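Local coordinates for spydx (Streptococcus pyogenes, PDB 2J43), which binds alpha-glucans, host lung glycogen among them, through tandem family 41 carbohydrate-binding modules of a cell-wall pullulanase that probably hydrolyses alpha-1,6-glucosidic linkages, at residues 93-96 / 102-105; 145-150 / 157-162; 170-175 / 202-207. One frame throughout, in Å; residues are numbered along the deposited sequence.

Contact 1. Residues 93-96 / 102-105; sequences NEVW and HAHA
Trp96 and His104 face one another as an antiparallel hydrogen-bonded pair, and their two side chains leave the same face of the sheet. The indole repays following outward. Its CB starts beside the CB of His104, 4.3 Å away. With CG anti to the carbonyl carbon (chi1 -72°), the ring then runs back along its own strand. CE3 consequently arrives 3.7 Å from His104 O, which lies at the ring edge near its plane, and CZ3 comes to 3.8 Å from Ala105 O.

That His104 oxygen also accepts the backbone N-H of Trp96, at 3.0 Å from Trp96 N. The return bond, from His104 N to Trp96 O, is short but bent and counts as weak. Trp96 O has a second donor, His104 ND1 at 3.3 Å, which approaches well above the carbonyl plane. This bond, though long, helps to set the turn of the imidazole and places a proton on ND1. Beyond the last direct bond, a water donates to both Glu94 O and Ala105 O, 2.7 Å each, so the pairing is continued by solvent where the strands part. On the other face of the sheet, Val95 CG2 touches Ala103 CB at 4.0 Å.

The contact is a short beta hairpin at one margin of the first of the two modules. Strand 94-97 has strand 4-9 as its parallel neighbour, whose His8 stacks on the indole while Tyr51 meets it edge-to-face; strand 103-104 is the outermost strand of this sheet.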
loop_
_atom_site.group_PDB
_atom_site.type_symbol
_atom_site.label_atom_id
_atom_site.label_comp_id
_atom_site.label_asym_id
_atom_site.label_seq_id
_atom_site.Cartn_x
_atom_site.Cartn_y
_atom_site.Cartn_z
ATOM N N ASN A 93 -5.724 1.508 -8.238
ATOM C CA ASN A 93 -6.506 0.342 -8.621
ATOM C C ASN A 93 -6.718 -0.722 -7.576
ATOM O O ASN A 93 -7.172 -1.835 -7.869
ATOM C CB ASN A 93 -6.057 -0.220 -9.956
ATOM C CG ASN A 93 -4.715 -0.825 -9.869
ATOM O OD1 ASN A 93 -4.094 -0.806 -8.813
ATOM N ND2 ASN A 93 -4.267 -1.422 -10.984
ATOM N N GLU A 94 -6.322 -0.459 -6.335
ATOM C CA GLU A 94 -6.112 -1.497 -5.359
ATOM C C GLU A 94 -6.075 -0.798 -3.998
ATOM O O GLU A 94 -5.454 0.238 -3.854
ATOM C CB GLU A 94 -4.949 -2.461 -5.615
ATOM C CG GLU A 94 -5.057 -3.781 -4.906
ATOM C CD GLU A 94 -4.139 -4.846 -5.509
ATOM O OE1 GLU A 94 -3.238 -4.497 -6.290
ATOM O OE2 GLU A 94 -4.308 -6.041 -5.163
ATOM N N VAL A 95 -6.770 -1.350 -3.018
ATOM C CA VAL A 95 -6.761 -0.796 -1.657
ATOM C C VAL A 95 -6.921 -1.938 -0.687
ATOM O O VAL A 95 -7.584 -2.949 -0.992
ATOM C CB VAL A 95 -7.904 0.229 -1.537
ATOM C CG1 VAL A 95 -9.261 -0.489 -1.730
ATOM C CG2 VAL A 95 -7.868 0.977 -0.301
ATOM N N TRP A 96 -6.411 -1.741 0.508
ATOM C CA TRP A 96 -6.478 -2.703 1.586
ATOM C C TRP A 96 -7.211 -2.090 2.749
ATOM O O TRP A 96 -6.820 -1.033 3.263
ATOM C CB TRP A 96 -5.081 -3.155 2.017
ATOM C CG TRP A 96 -4.435 -4.057 0.997
ATOM C CD1 TRP A 96 -4.316 -5.413 1.099
ATOM C CD2 TRP A 96 -3.794 -3.696 -0.242
ATOM N NE1 TRP A 96 -3.660 -5.918 0.018
ATOM C CE2 TRP A 96 -3.335 -4.898 -0.839
ATOM C CE3 TRP A 96 -3.562 -2.481 -0.925
ATOM C CZ2 TRP A 96 -2.687 -4.927 -2.069
ATOM C CZ3 TRP A 96 -2.891 -2.516 -2.143
ATOM C CH2 TRP A 96 -2.448 -3.728 -2.697
ATOM N N HIS A 102 -9.903 0.936 8.183
ATOM C CA HIS A 102 -8.917 1.923 7.758
ATOM C C HIS A 102 -8.347 1.475 6.414
ATOM O O HIS A 102 -7.996 0.301 6.250
ATOM C CB HIS A 102 -7.814 2.082 8.814
ATOM C CG HIS A 102 -8.305 2.582 10.147
ATOM N ND1 HIS A 102 -9.067 3.722 10.288
ATOM C CD2 HIS A 102 -8.087 2.126 11.406
ATOM C CE1 HIS A 102 -9.316 3.929 11.572
ATOM N NE2 HIS A 102 -8.746 2.964 12.267
ATOM N N ALA A 103 -8.240 2.404 5.457
ATOM C CA ALA A 103 -7.796 2.093 4.120
ATOM C C ALA A 103 -6.319 2.362 3.928
ATOM O O ALA A 103 -5.758 3.303 4.521
ATOM C CB ALA A 103 -8.614 2.842 3.103
ATOM N N HIS A 104 -5.695 1.551 3.083
ATOM C CA HIS A 104 -4.255 1.643 2.810
ATOM C C HIS A 104 -4.018 1.482 1.341
ATOM O O HIS A 104 -4.678 0.663 0.679
ATOM C CB HIS A 104 -3.529 0.535 3.608
ATOM C CG HIS A 104 -3.793 0.590 5.065
ATOM N ND1 HIS A 104 -4.794 -0.136 5.673
ATOM C CD2 HIS A 104 -3.169 1.277 6.056
ATOM C CE1 HIS A 104 -4.759 0.082 6.980
ATOM N NE2 HIS A 104 -3.791 0.943 7.236
ATOM N N ALA A 105 -3.026 2.185 0.799
ATOM C CA ALA A 105 -2.747 2.163 -0.616
ATOM C C ALA A 105 -1.737 1.053 -1.018
ATOM O O ALA A 105 -1.309 0.988 -2.163
ATOM C CB ALA A 105 -2.216 3.548 -1.063
HETATM O O HOH W 1 -2.862 0.796 -4.314
#

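Contact 2. Residues 145-150 / 157-162; sequences NGLDLS and AYVDVP
Leu149, Leu147 and Val159 carry most of this contact between the two arms of a beta hairpin in the second module. Leu149 reaches across with two parts of its side chain. Its CB lies 3.7 Å from Ala157 CB, while CD2 settles over the backbone, 3.8 Å from Tyr158 C. The chi1 of -76°, which holds CG anti to the carbonyl carbon, turns the branch inward, where Leu128 and Val130 of strand 128-134 also touch it.

Leu147 meets Val159 at about a right angle. The end of the leucine, CD1, is 3.9 Å from Val159 CG2 and 4.0 Å from Val161 CG2, thus fitting between two valines that alternate along the strand. The Val159 branch that meets Leu147 is CG2, which points away from the valine's own N. The same valine packs on Val130.

Between these apolar patches the peptide groups do not pair directly: Asp148 O and Tyr158 O, both acceptors, lie 4.4 Å apart. A water bridges them by donating to both, at 2.8 Å to Asp148 O and 2.6 Å to Tyr158 O. The chemistry implies an irregular stretch of the hairpin, in keeping with the break in strand 147-153, where aliphatic packing and a bridging water, rather than direct peptide bonds, link the two segments.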
loop_
_atom_site.group_PDB
_atom_site.type_symbol
_atom_site.label_atom_id
_atom_site.label_comp_id
_atom_site.label_asym_id
_atom_site.label_seq_id
_atom_site.Cartn_x
_atom_site.Cartn_y
_atom_site.Cartn_z
ATOM N N ASN A 145 28.671 -1.367 2.105
ATOM C CA ASN A 145 27.932 -2.653 2.168
ATOM C C ASN A 145 26.597 -2.614 2.964
ATOM O O ASN A 145 26.432 -3.143 4.064
ATOM C CB ASN A 145 28.834 -3.788 2.627
ATOM C CG ASN A 145 28.324 -5.173 2.212
ATOM O OD1 ASN A 145 27.273 -5.352 1.568
ATOM N ND2 ASN A 145 29.070 -6.161 2.619
ATOM N N GLY A 146 25.601 -2.058 2.341
ATOM C CA GLY A 146 24.314 -1.989 3.003
ATOM C C GLY A 146 23.459 -3.216 2.740
ATOM O O GLY A 146 23.936 -4.253 2.331
ATOM N N LEU A 147 22.158 -3.076 2.940
ATOM C CA LEU A 147 21.254 -4.191 2.800
ATOM C C LEU A 147 20.984 -4.431 1.336
ATOM O O LEU A 147 20.615 -3.514 0.587
ATOM C CB LEU A 147 19.927 -3.910 3.517
ATOM C CG LEU A 147 19.996 -3.439 4.975
ATOM C CD1 LEU A 147 18.639 -2.979 5.460
ATOM C CD2 LEU A 147 20.614 -4.481 5.899
ATOM N N ASP A 148 21.144 -5.680 0.885
ATOM C CA ASP A 148 20.871 -6.020 -0.513
ATOM C C ASP A 148 19.399 -5.760 -0.884
ATOM O O ASP A 148 18.495 -5.993 -0.074
ATOM C CB ASP A 148 21.117 -7.511 -0.790
ATOM C CG ASP A 148 22.584 -7.934 -0.679
ATOM O OD1 ASP A 148 23.514 -7.152 -0.906
ATOM O OD2 ASP A 148 22.873 -9.096 -0.381
ATOM N N LEU A 149 19.190 -5.336 -2.116
ATOM C CA LEU A 149 17.864 -5.251 -2.728
ATOM C C LEU A 149 17.614 -6.509 -3.605
ATOM O O LEU A 149 17.297 -6.420 -4.806
ATOM C CB LEU A 149 17.798 -3.967 -3.563
ATOM C CG LEU A 149 17.624 -2.708 -2.680
ATOM C CD1 LEU A 149 17.952 -1.458 -3.449
ATOM C CD2 LEU A 149 16.246 -2.576 -2.096
ATOM N N SER A 150 17.762 -7.681 -3.008
ATOM C CA SER A 150 17.565 -8.937 -3.740
ATOM C C SER A 150 16.073 -9.331 -3.806
ATOM O O SER A 150 15.677 -10.112 -4.695
ATOM C CB SER A 150 18.380 -10.063 -3.108
ATOM O OG SER A 150 18.085 -10.190 -1.744
ATOM N N ALA A 157 12.368 -3.412 -6.199
ATOM C CA ALA A 157 13.100 -4.225 -5.247
ATOM C C ALA A 157 12.717 -3.737 -3.873
ATOM O O ALA A 157 12.218 -2.624 -3.751
ATOM C CB ALA A 157 14.588 -4.107 -5.495
ATOM N N TYR A 158 12.949 -4.526 -2.840
ATOM C CA TYR A 158 12.681 -4.057 -1.498
ATOM C C TYR A 158 13.520 -4.717 -0.428
ATOM O O TYR A 158 14.113 -5.782 -0.636
ATOM C CB TYR A 158 11.185 -4.216 -1.145
ATOM C CG TYR A 158 10.714 -5.640 -0.979
ATOM C CD1 TYR A 158 10.877 -6.302 0.207
ATOM C CD2 TYR A 158 10.140 -6.324 -2.033
ATOM C CE1 TYR A 158 10.453 -7.623 0.358
ATOM C CE2 TYR A 158 9.691 -7.675 -1.891
ATOM C CZ TYR A 158 9.857 -8.286 -0.698
ATOM O OH TYR A 158 9.454 -9.586 -0.499
ATOM N N VAL A 159 13.575 -4.068 0.726
ATOM C CA VAL A 159 14.107 -4.681 1.922
ATOM C C VAL A 159 13.218 -4.336 3.117
ATOM O O VAL A 159 12.672 -3.226 3.192
ATOM C CB VAL A 159 15.555 -4.251 2.169
ATOM C CG1 VAL A 159 15.667 -2.776 2.355
ATOM C CG2 VAL A 159 16.148 -5.125 3.347
ATOM N N ASP A 160 13.079 -5.288 4.030
ATOM C CA ASP A 160 12.336 -5.106 5.268
ATOM C C ASP A 160 13.333 -4.779 6.378
ATOM O O ASP A 160 14.258 -5.570 6.681
ATOM C CB ASP A 160 11.530 -6.363 5.627
ATOM C CG ASP A 160 10.352 -6.564 4.730
ATOM O OD1 ASP A 160 9.718 -5.548 4.393
ATOM O OD2 ASP A 160 10.007 -7.680 4.298
ATOM N N VAL A 161 13.150 -3.627 6.975
ATOM C CA VAL A 161 14.073 -3.087 7.964
ATOM C C VAL A 161 13.472 -3.076 9.383
ATOM O O VAL A 161 12.551 -2.305 9.658
ATOM C CB VAL A 161 14.475 -1.665 7.613
ATOM C CG1 VAL A 161 15.545 -1.128 8.583
ATOM C CG2 VAL A 161 14.951 -1.574 6.152
ATOM N N PRO A 162 14.050 -3.832 10.310
ATOM C CA PRO A 162 13.577 -3.741 11.706
ATOM C C PRO A 162 13.877 -2.391 12.324
ATOM O O PRO A 162 14.983 -1.904 12.152
ATOM C CB PRO A 162 14.364 -4.838 12.442
ATOM C CG PRO A 162 15.116 -5.610 11.422
ATOM C CD PRO A 162 15.178 -4.768 10.161
HETATM O O HOH W 2 16.116 -7.446 -0.328
#

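Contact 3. Residues 170-175 / 202-207; sequences IGFLIL and VFVKDT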
loop_
_atom_site.group_PDB
_atom_site.type_symbol
_atom_site.label_atom_id
_atom_site.label_comp_id
_atom_site.label_asym_id
_atom_site.label_seq_id
_atom_site.Cartn_x
_atom_site.Cartn_y
_atom_site.Cartn_z
ATOM N N ILE A 170 13.675 7.521 10.493
ATOM C CA ILE A 170 14.685 6.680 9.837
ATOM C C ILE A 170 15.319 7.494 8.737
ATOM O O ILE A 170 14.686 8.340 8.138
ATOM C CB ILE A 170 14.061 5.354 9.259
ATOM C CG1 ILE A 170 15.110 4.440 8.610
ATOM C CG2 ILE A 170 13.021 5.643 8.187
ATOM C CD1 ILE A 170 14.511 3.110 8.100
ATOM N N GLY A 171 16.600 7.227 8.496
ATOM C CA GLY A 171 17.294 7.764 7.361
ATOM C C GLY A 171 17.823 6.576 6.578
ATOM O O GLY A 171 18.130 5.511 7.127
ATOM N N PHE A 172 17.906 6.781 5.291
ATOM C CA PHE A 172 18.480 5.778 4.420
ATOM C C PHE A 172 18.962 6.378 3.106
ATOM O O PHE A 172 18.701 7.528 2.747
ATOM C CB PHE A 172 17.475 4.625 4.193
ATOM C CG PHE A 172 16.223 5.006 3.465
ATOM C CD1 PHE A 172 16.106 4.877 2.066
ATOM C CD2 PHE A 172 15.142 5.496 4.153
ATOM C CE1 PHE A 172 14.923 5.224 1.431
ATOM C CE2 PHE A 172 13.951 5.806 3.478
ATOM C CZ PHE A 172 13.878 5.667 2.135
ATOM N N LEU A 173 19.727 5.573 2.364
ATOM C CA LEU A 173 20.215 5.990 1.078
ATOM C C LEU A 173 20.320 4.794 0.187
ATOM O O LEU A 173 20.634 3.723 0.652
ATOM C CB LEU A 173 21.580 6.677 1.205
ATOM C CG LEU A 173 21.993 7.541 0.027
ATOM C CD1 LEU A 173 21.050 8.680 -0.358
ATOM C CD2 LEU A 173 23.427 8.129 0.221
ATOM N N ILE A 174 20.028 4.956 -1.083
ATOM C CA ILE A 174 20.215 3.832 -2.022
ATOM C C ILE A 174 21.613 3.941 -2.627
ATOM O O ILE A 174 21.980 5.001 -3.192
ATOM C CB ILE A 174 19.184 3.830 -3.146
ATOM C CG1 ILE A 174 17.756 3.948 -2.622
ATOM C CG2 ILE A 174 19.322 2.559 -4.016
ATOM C CD1 ILE A 174 17.346 2.838 -1.650
ATOM N N LEU A 175 22.367 2.850 -2.553
ATOM C CA LEU A 175 23.750 2.786 -3.038
ATOM C C LEU A 175 23.909 1.882 -4.228
ATOM O O LEU A 175 23.169 0.897 -4.388
ATOM C CB LEU A 175 24.657 2.251 -1.932
ATOM C CG LEU A 175 24.558 2.909 -0.558
ATOM C CD1 LEU A 175 25.635 2.327 0.390
ATOM C CD2 LEU A 175 24.661 4.417 -0.709
ATOM N N VAL A 202 7.393 2.433 2.461
ATOM C CA VAL A 202 7.737 3.603 1.710
ATOM C C VAL A 202 8.281 3.249 0.346
ATOM O O VAL A 202 8.638 2.090 0.044
ATOM C CB VAL A 202 8.688 4.541 2.487
ATOM C CG1 VAL A 202 8.052 5.006 3.808
ATOM C CG2 VAL A 202 10.025 3.890 2.724
ATOM N N PHE A 203 8.342 4.256 -0.518
ATOM C CA PHE A 203 8.581 4.056 -1.917
ATOM C C PHE A 203 9.510 5.131 -2.405
ATOM O O PHE A 203 9.254 6.327 -2.211
ATOM C CB PHE A 203 7.261 4.099 -2.701
ATOM C CG PHE A 203 6.259 3.133 -2.169
ATOM C CD1 PHE A 203 6.100 1.906 -2.741
ATOM C CD2 PHE A 203 5.532 3.431 -1.038
ATOM C CE1 PHE A 203 5.215 0.967 -2.155
ATOM C CE2 PHE A 203 4.646 2.526 -0.484
ATOM C CZ PHE A 203 4.500 1.288 -1.053
ATOM N N VAL A 204 10.635 4.706 -2.970
ATOM C CA VAL A 204 11.598 5.599 -3.634
ATOM C C VAL A 204 11.922 5.093 -5.010
ATOM O O VAL A 204 11.687 3.921 -5.334
ATOM C CB VAL A 204 12.916 5.816 -2.806
ATOM C CG1 VAL A 204 12.651 6.716 -1.578
ATOM C CG2 VAL A 204 13.512 4.529 -2.423
ATOM N N LYS A 205 12.367 5.988 -5.896
ATOM C CA LYS A 205 12.630 5.604 -7.256
ATOM C C LYS A 205 13.787 6.373 -7.914
ATOM O O LYS A 205 14.036 7.515 -7.536
ATOM C CB LYS A 205 11.378 5.848 -8.126
ATOM C CG LYS A 205 10.817 7.261 -8.090
ATOM C CD LYS A 205 9.615 7.370 -9.084
ATOM C CE LYS A 205 8.971 8.722 -9.075
ATOM N NZ LYS A 205 9.830 9.830 -9.647
ATOM N N ASP A 206 14.463 5.709 -8.850
ATOM C CA ASP A 206 15.426 6.337 -9.744
ATOM C C ASP A 206 16.432 7.204 -8.962
ATOM O O ASP A 206 17.079 6.698 -8.017
ATOM C CB ASP A 206 14.629 7.106 -10.836
ATOM C CG ASP A 206 13.666 6.202 -11.582
ATOM O OD1 ASP A 206 14.115 5.186 -12.130
ATOM O OD2 ASP A 206 12.470 6.430 -11.653
ATOM N N THR A 207 16.554 8.497 -9.319
ATOM C CA THR A 207 17.388 9.444 -8.612
ATOM C C THR A 207 16.589 10.540 -7.943
ATOM O O THR A 207 17.096 11.617 -7.601
ATOM C CB THR A 207 18.426 10.078 -9.532
ATOM O OG1 THR A 207 17.782 10.645 -10.684
ATOM C CG2 THR A 207 19.361 9.010 -10.086
#
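Phe172 and Val204 meet inside the beta-sandwich of the second module, the fold of family 41 carbohydrate-binding modules. Strands 170-175 and 202-205 are not neighbours in a sheet; they lie across the interior from each other. Their axes come within 9.5 Å and cross at -37°, running in roughly the same N-to-C direction, so that only side chains join them.

The two principal side chains come from opposite directions. Phe172 stretches towards the facing layer with a chi1 of 65°, CG lying between the backbone N and the carbonyl carbon, and offers the rim of its ring rather than a face. Val204 CG1 sits at that edge, near the ring plane, 4.0 Å from CZ and 4.1 Å from CE1 of Phe172. Val202, two residues earlier on the same side of its strand, brings CG2 obliquely to within 4.3 Å of Phe172 CZ, so the end of the ring touches both valines.

Adjacent strands close round the group. Tyr191 of strand 191-193 meets the Phe172 ring with planes about 25° apart and also touches Val204, and Ile116 of strand 113-119 packs on Phe172. Farther along, Ile174 extends across the interior as well, and the methyl at its tip, CD1, stops 4.3 Å from Val204 CG2.

The three sites illustrate how chemistry follows position in a fold. Contact 1 belongs to the first module and is partly buried at a sheet margin, held mainly by backbone bonds, an imidazole and a water. Contacts 2 and 3 share the second module, their centres 11 Å apart, and touch where Leu149 CD1 meets Ile174 CG2 at 4.3 Å. Contact 2 joins successive hairpin strands and mixes aliphatic packing with one bridging water near solvent; contact 3 is fully buried and purely apolar, linking strands far apart in sequence. Contact 1 touches neither, although its nearest atoms come within about 6 Å of contact 3.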